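Local coordinates for niemann-Pick type C2 protein (Camponotus japonicus, PDB 3WEA), which probably binds and carries small hydrophobic ligands such as lipids or semiochemicals in an internal pocket, as an insect member of the NPC2 family, at residues A[47-52]-A[115-120]; A[17-22]-A[34-39]. All coordinates share one frame; numbering follows the deposited sequence.

Contact 1 (A[47-52]-A[115-120])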
loop_
_atom_site.group_PDB
_atom_site.type_symbol
_atom_site.label_atom_id
_atom_site.label_comp_id
_atom_site.label_asym_id
_atom_site.label_seq_id
_atom_site.Cartn_x
_atom_site.Cartn_y
_atom_site.Cartn_z
ATOM N N ASP A 47 0.509 15.326 12.904
ATOM C CA ASP A 47 -0.900 15.053 12.957
ATOM C C ASP A 47 -1.359 15.098 11.496
ATOM O O ASP A 47 -0.945 15.979 10.732
ATOM C CB ASP A 47 -1.655 16.108 13.786
ATOM C CG ASP A 47 -1.398 15.987 15.300
ATOM O OD1 ASP A 47 -0.951 14.918 15.800
ATOM O OD2 ASP A 47 -1.682 16.985 16.000
ATOM N N VAL A 48 -2.146 14.107 11.104
ATOM C CA VAL A 48 -2.706 14.043 9.738
ATOM C C VAL A 48 -4.228 14.171 9.837
ATOM O O VAL A 48 -4.877 13.429 10.611
ATOM C CB VAL A 48 -2.345 12.692 9.076
ATOM C CG1 VAL A 48 -3.186 12.434 7.830
ATOM C CG2 VAL A 48 -0.849 12.632 8.788
ATOM N N LYS A 49 -4.804 15.089 9.052
ATOM C CA LYS A 49 -6.249 15.321 9.081
ATOM C C LYS A 49 -7.067 14.389 8.152
ATOM O O LYS A 49 -8.225 14.053 8.453
ATOM C CB LYS A 49 -6.577 16.793 8.740
ATOM C CG LYS A 49 -6.436 17.777 9.884
ATOM C CD LYS A 49 -7.647 18.717 9.924
ATOM C CE LYS A 49 -8.820 18.124 10.708
ATOM N NZ LYS A 49 -10.135 18.326 10.025
ATOM N N ASN A 50 -6.482 13.999 7.028
ATOM C CA ASN A 50 -7.118 13.079 6.082
ATOM C C ASN A 50 -6.051 12.271 5.335
ATOM O O ASN A 50 -4.996 12.809 5.060
ATOM C CB ASN A 50 -7.968 13.869 5.087
ATOM C CG ASN A 50 -8.967 13.003 4.339
ATOM O OD1 ASN A 50 -9.593 12.102 4.904
ATOM N ND2 ASN A 50 -9.134 13.288 3.045
ATOM N N VAL A 51 -6.323 10.996 5.039
ATOM C CA VAL A 51 -5.405 10.157 4.237
ATOM C C VAL A 51 -5.961 9.809 2.833
ATOM O O VAL A 51 -7.073 9.298 2.706
ATOM C CB VAL A 51 -5.003 8.849 4.940
ATOM C CG1 VAL A 51 -3.891 8.150 4.151
ATOM C CG2 VAL A 51 -4.498 9.148 6.350
ATOM N N GLU A 52 -5.182 10.091 1.794
ATOM C CA GLU A 52 -5.488 9.595 0.448
ATOM C C GLU A 52 -4.457 8.556 -0.013
ATOM O O GLU A 52 -3.256 8.864 -0.114
ATOM C CB GLU A 52 -5.553 10.767 -0.550
ATOM C CG GLU A 52 -6.627 11.792 -0.206
ATOM C CD GLU A 52 -6.824 12.855 -1.281
ATOM O OE1 GLU A 52 -6.949 12.502 -2.478
ATOM O OE2 GLU A 52 -6.870 14.054 -0.927
ATOM N N ARG A 115 -0.994 9.545 1.481
ATOM C CA ARG A 115 -0.716 10.966 1.452
ATOM C C ARG A 115 -1.625 11.686 2.406
ATOM O O ARG A 115 -2.748 11.266 2.635
ATOM C CB ARG A 115 -0.843 11.525 0.028
ATOM C CG ARG A 115 0.421 11.347 -0.811
ATOM C CD ARG A 115 0.225 11.896 -2.213
ATOM N NE ARG A 115 1.211 11.377 -3.151
ATOM C CZ ARG A 115 2.333 11.995 -3.511
ATOM N NH1 ARG A 115 2.646 13.192 -3.038
ATOM N NH2 ARG A 115 3.157 11.401 -4.365
ATOM N N ASN A 116 -1.128 12.774 2.991
ATOM C CA ASN A 116 -1.979 13.565 3.870
ATOM C C ASN A 116 -2.855 14.546 3.065
ATOM O O ASN A 116 -2.942 14.451 1.813
ATOM C CB ASN A 116 -1.175 14.205 5.030
ATOM C CG ASN A 116 -0.260 15.361 4.573
ATOM O OD1 ASN A 116 -0.225 15.744 3.401
ATOM N ND2 ASN A 116 0.468 15.907 5.497
ATOM N N GLU A 117 -3.514 15.448 3.781
ATOM C CA GLU A 117 -4.412 16.435 3.191
ATOM C C GLU A 117 -3.652 17.508 2.419
ATOM O O GLU A 117 -4.242 18.250 1.622
ATOM C CB GLU A 117 -5.306 17.051 4.274
ATOM C CG GLU A 117 -4.607 17.959 5.282
ATOM C CD GLU A 117 -3.964 17.227 6.447
ATOM O OE1 GLU A 117 -4.021 15.982 6.501
ATOM O OE2 GLU A 117 -3.399 17.911 7.330
ATOM N N LYS A 118 -2.345 17.585 2.650
ATOM C CA LYS A 118 -1.468 18.509 1.929
ATOM C C LYS A 118 -0.741 17.872 0.747
ATOM O O LYS A 118 0.194 18.466 0.204
ATOM C CB LYS A 118 -0.452 19.130 2.888
ATOM C CG LYS A 118 -1.100 19.969 3.974
ATOM C CD LYS A 118 -0.194 20.065 5.184
ATOM C CE LYS A 118 -0.922 20.770 6.310
ATOM N NZ LYS A 118 -0.062 20.921 7.516
ATOM N N ASP A 119 -1.143 16.659 0.372
ATOM C CA ASP A 119 -0.499 15.912 -0.713
ATOM C C ASP A 119 0.966 15.550 -0.415
ATOM O O ASP A 119 1.757 15.351 -1.330
ATOM C CB ASP A 119 -0.601 16.679 -2.044
ATOM C CG ASP A 119 -0.386 15.797 -3.240
ATOM O OD1 ASP A 119 -0.528 14.565 -3.109
ATOM O OD2 ASP A 119 -0.081 16.337 -4.325
ATOM N N GLU A 120 1.318 15.479 0.868
ATOM C CA GLU A 120 2.641 14.986 1.304
ATOM C C GLU A 120 2.586 13.497 1.661
ATOM O O GLU A 120 1.657 13.039 2.338
ATOM C CB GLU A 120 3.125 15.770 2.531
ATOM C CG GLU A 120 3.222 17.276 2.271
ATOM C CD GLU A 120 3.275 18.107 3.536
ATOM O OE1 GLU A 120 2.711 17.697 4.579
ATOM O OE2 GLU A 120 3.884 19.196 3.465
HETATM O O HOH W 1 -0.931 16.414 7.987
HETATM O O HOH W 2 -4.183 14.630 -0.343
#
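One carboxylate oxygen, E117 OE1, accepts hydrogen bonds from the backbone N-H groups of two successive residues, continuing by side chain a strand pairing that the backbones have given up. K49 N lies 2.8 Å from E117 OE1 and N50 N, on the longer of the two bonds, 3.2 Å from that same oxygen. Both donors come from the same face of the carboxylate, more than 40° out of its plane. E117 gets there by placing CG between its own N and carbonyl carbon (chi1 69°) and bending again at chi2, which folds the acid back over K49 CB. Its other oxygen, OE2, takes a water that also donates to D47 O. V48 CG1 rests 3.9 Å from N116 CB, on the buried side, where I122 touches both residues. Regular pairing survives at E52 and R115, an antiparallel hydrogen-bonded pair: E52 N to R115 O is 2.8 Å and R115 N to E52 O 2.9 Å. Between the two kinds of bond, N50 O meets the CA-H of N116. The N116-D119 turn is braced from within. N116 OD1 receives K118 N and E120 N from opposite faces of its amide plane, and N116 ND2 donates to E120 OE1 at 3.0 Å. R115 NH1 reaches D119 O in the guanidinium plane, while R115 NE pairs with E113. Here an Asx turn on N116 overlaps the type I turn, in a beta hairpin between strands 107-115 and 121-131 whose tip holds the loop entering strand 52-59 of the ML-domain beta-sandwich.

Contact 2 (A[17-22]-A[34-39])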
loop_
_atom_site.group_PDB
_atom_site.type_symbol
_atom_site.label_atom_id
_atom_site.label_comp_id
_atom_site.label_asym_id
_atom_site.label_seq_id
_atom_site.Cartn_x
_atom_site.Cartn_y
_atom_site.Cartn_z
ATOM N N ILE A 17 2.620 -6.880 5.663
ATOM C CA ILE A 17 2.252 -8.308 5.543
ATOM C C ILE A 17 1.277 -8.444 4.375
ATOM O O ILE A 17 0.228 -7.818 4.357
ATOM C CB ILE A 17 1.639 -8.846 6.848
ATOM C CG1 ILE A 17 2.680 -8.762 7.964
ATOM C CG2 ILE A 17 1.099 -10.283 6.674
ATOM C CD1 ILE A 17 2.110 -8.821 9.369
ATOM N N ILE A 18 1.658 -9.234 3.385
ATOM C CA ILE A 18 0.760 -9.540 2.280
ATOM C C ILE A 18 0.502 -11.029 2.307
ATOM O O ILE A 18 1.423 -11.823 2.138
ATOM C CB ILE A 18 1.311 -9.112 0.931
ATOM C CG1 ILE A 18 1.480 -7.571 0.886
ATOM C CG2 ILE A 18 0.369 -9.542 -0.201
ATOM C CD1 ILE A 18 2.196 -7.085 -0.362
ATOM N N SER A 19 -0.763 -11.390 2.490
ATOM C CA SER A 19 -1.144 -12.804 2.685
ATOM C C SER A 19 -0.616 -13.809 1.645
ATOM O O SER A 19 -0.398 -14.980 1.987
ATOM C CB SER A 19 -2.659 -12.938 2.833
ATOM O OG SER A 19 -3.308 -12.633 1.596
ATOM N N SER A 20 -0.449 -13.403 0.381
ATOM C CA SER A 20 -0.024 -14.370 -0.635
ATOM C C SER A 20 1.489 -14.579 -0.809
ATOM O O SER A 20 1.914 -15.271 -1.749
ATOM C CB SER A 20 -0.677 -14.075 -2.001
ATOM O OG SER A 20 -0.453 -12.747 -2.422
ATOM N N CYS A 21 2.293 -14.009 0.096
ATOM C CA CYS A 21 3.741 -14.005 -0.086
ATOM C C CYS A 21 4.529 -13.837 1.214
ATOM O O CYS A 21 4.056 -13.220 2.161
ATOM C CB CYS A 21 4.186 -13.000 -1.169
ATOM S SG CYS A 21 3.965 -11.213 -0.889
ATOM N N ASP A 22 5.731 -14.412 1.226
ATOM C CA ASP A 22 6.680 -14.285 2.332
ATOM C C ASP A 22 7.830 -13.461 1.759
ATOM O O ASP A 22 8.173 -13.614 0.581
ATOM C CB ASP A 22 7.247 -15.650 2.709
ATOM C CG ASP A 22 6.300 -16.483 3.560
ATOM O OD1 ASP A 22 6.134 -16.176 4.767
ATOM O OD2 ASP A 22 5.776 -17.492 3.032
ATOM N N SER A 34 -8.229 -14.573 -6.265
ATOM C CA SER A 34 -8.211 -14.953 -4.866
ATOM C C SER A 34 -8.184 -13.697 -4.015
ATOM O O SER A 34 -7.752 -12.638 -4.471
ATOM C CB SER A 34 -7.013 -15.845 -4.558
ATOM O OG SER A 34 -5.805 -15.151 -4.775
ATOM N N GLU A 35 -8.655 -13.822 -2.785
ATOM C CA GLU A 35 -8.653 -12.696 -1.862
ATOM C C GLU A 35 -7.270 -12.551 -1.257
ATOM O O GLU A 35 -6.723 -13.514 -0.719
ATOM C CB GLU A 35 -9.689 -12.905 -0.771
ATOM C CG GLU A 35 -11.085 -12.432 -1.155
ATOM C CD GLU A 35 -11.925 -12.120 0.059
ATOM O OE1 GLU A 35 -11.598 -12.625 1.155
ATOM O OE2 GLU A 35 -12.901 -11.359 -0.077
ATOM N N ILE A 36 -6.697 -11.361 -1.386
ATOM C CA ILE A 36 -5.394 -11.047 -0.783
ATOM C C ILE A 36 -5.634 -10.093 0.372
ATOM O O ILE A 36 -6.352 -9.108 0.223
ATOM C CB ILE A 36 -4.435 -10.402 -1.807
ATOM C CG1 ILE A 36 -4.375 -11.243 -3.085
ATOM C CG2 ILE A 36 -3.032 -10.239 -1.229
ATOM C CD1 ILE A 36 -3.680 -10.541 -4.221
ATOM N N HIS A 37 -5.034 -10.405 1.518
ATOM C CA HIS A 37 -5.082 -9.559 2.696
ATOM C C HIS A 37 -3.759 -8.827 2.836
ATOM O O HIS A 37 -2.683 -9.437 2.747
ATOM C CB HIS A 37 -5.350 -10.382 3.958
ATOM C CG HIS A 37 -6.515 -11.313 3.830
ATOM N ND1 HIS A 37 -7.634 -11.008 3.081
ATOM C CD2 HIS A 37 -6.732 -12.544 4.348
ATOM C CE1 HIS A 37 -8.487 -12.015 3.141
ATOM N NE2 HIS A 37 -7.963 -12.959 3.898
ATOM N N VAL A 38 -3.868 -7.515 3.012
ATOM C CA VAL A 38 -2.715 -6.626 3.237
ATOM C C VAL A 38 -2.815 -5.894 4.572
ATOM O O VAL A 38 -3.902 -5.414 4.961
ATOM C CB VAL A 38 -2.560 -5.587 2.110
ATOM C CG1 VAL A 38 -1.429 -4.606 2.438
ATOM C CG2 VAL A 38 -2.279 -6.283 0.785
ATOM N N SER A 39 -1.685 -5.847 5.275
ATOM C CA SER A 39 -1.530 -5.133 6.547
ATOM C C SER A 39 -0.309 -4.232 6.457
ATOM O O SER A 39 0.734 -4.657 5.944
ATOM C CB SER A 39 -1.322 -6.128 7.676
ATOM O OG SER A 39 -0.875 -5.450 8.819
#
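I17 and S39 form an antiparallel hydrogen-bonded pair, with I17 N to S39 O and S39 N to I17 O both at 2.9 Å, and I18 faces V38 as the next, non-hydrogen-bonded pair. One step on, S19 N still donates to H37 O (2.8 Å), nearly in line with the carbonyl. The return bond is made by a side chain: H37 N donates to S19 OG at 2.8 Å, with an N-H...O angle of 169°. With chi1 at 68°, S19 holds OG between its N and carbonyl carbon, turned to H37 N in place of a backbone carbonyl, while its main chain leaves the strand in the type I turn I18-C21. Apolar contacts lie on the face of I18 and V38: the I18 and I36 side chains lie across each other, their CG2 atoms 3.6 Å apart, and I18 CG1 lies alongside V38 CG2 at 4.0 Å. W112 of strand 107-115 touches both I18 and V38. Other polar ends look outside the pair, S20 OG to S29 O and S39 OG to E92, and the C21-C28 disulfide ties down the chain beyond the turn. This is the end of an edge strand, 11-18, where a serine hydroxyl stands in for the last backbone acceptor, in the three-stranded sheet of an ML-domain beta-sandwich.

Contacts 1 and 2 lie on opposite sides of the chain's centre, their own centres about 25 Å apart and their nearest atoms about 13 Å apart, so neither touches the other. Contact 2 closes first along the chain, and strand 35-44, which begins there, leads into the loop that opens contact 1. The two belong to different sheets: 17-22 with 34-39 pairs strands 11-18 and 35-44, whereas 47-52 with 115-120 sits where strands 52-59 and 107-115 meet. Strand 107-115, whose end enters contact 1, also carries W112, the residue that reaches the side chains of contact 2. In NPC2 relatives the ligand lies between two such sheets.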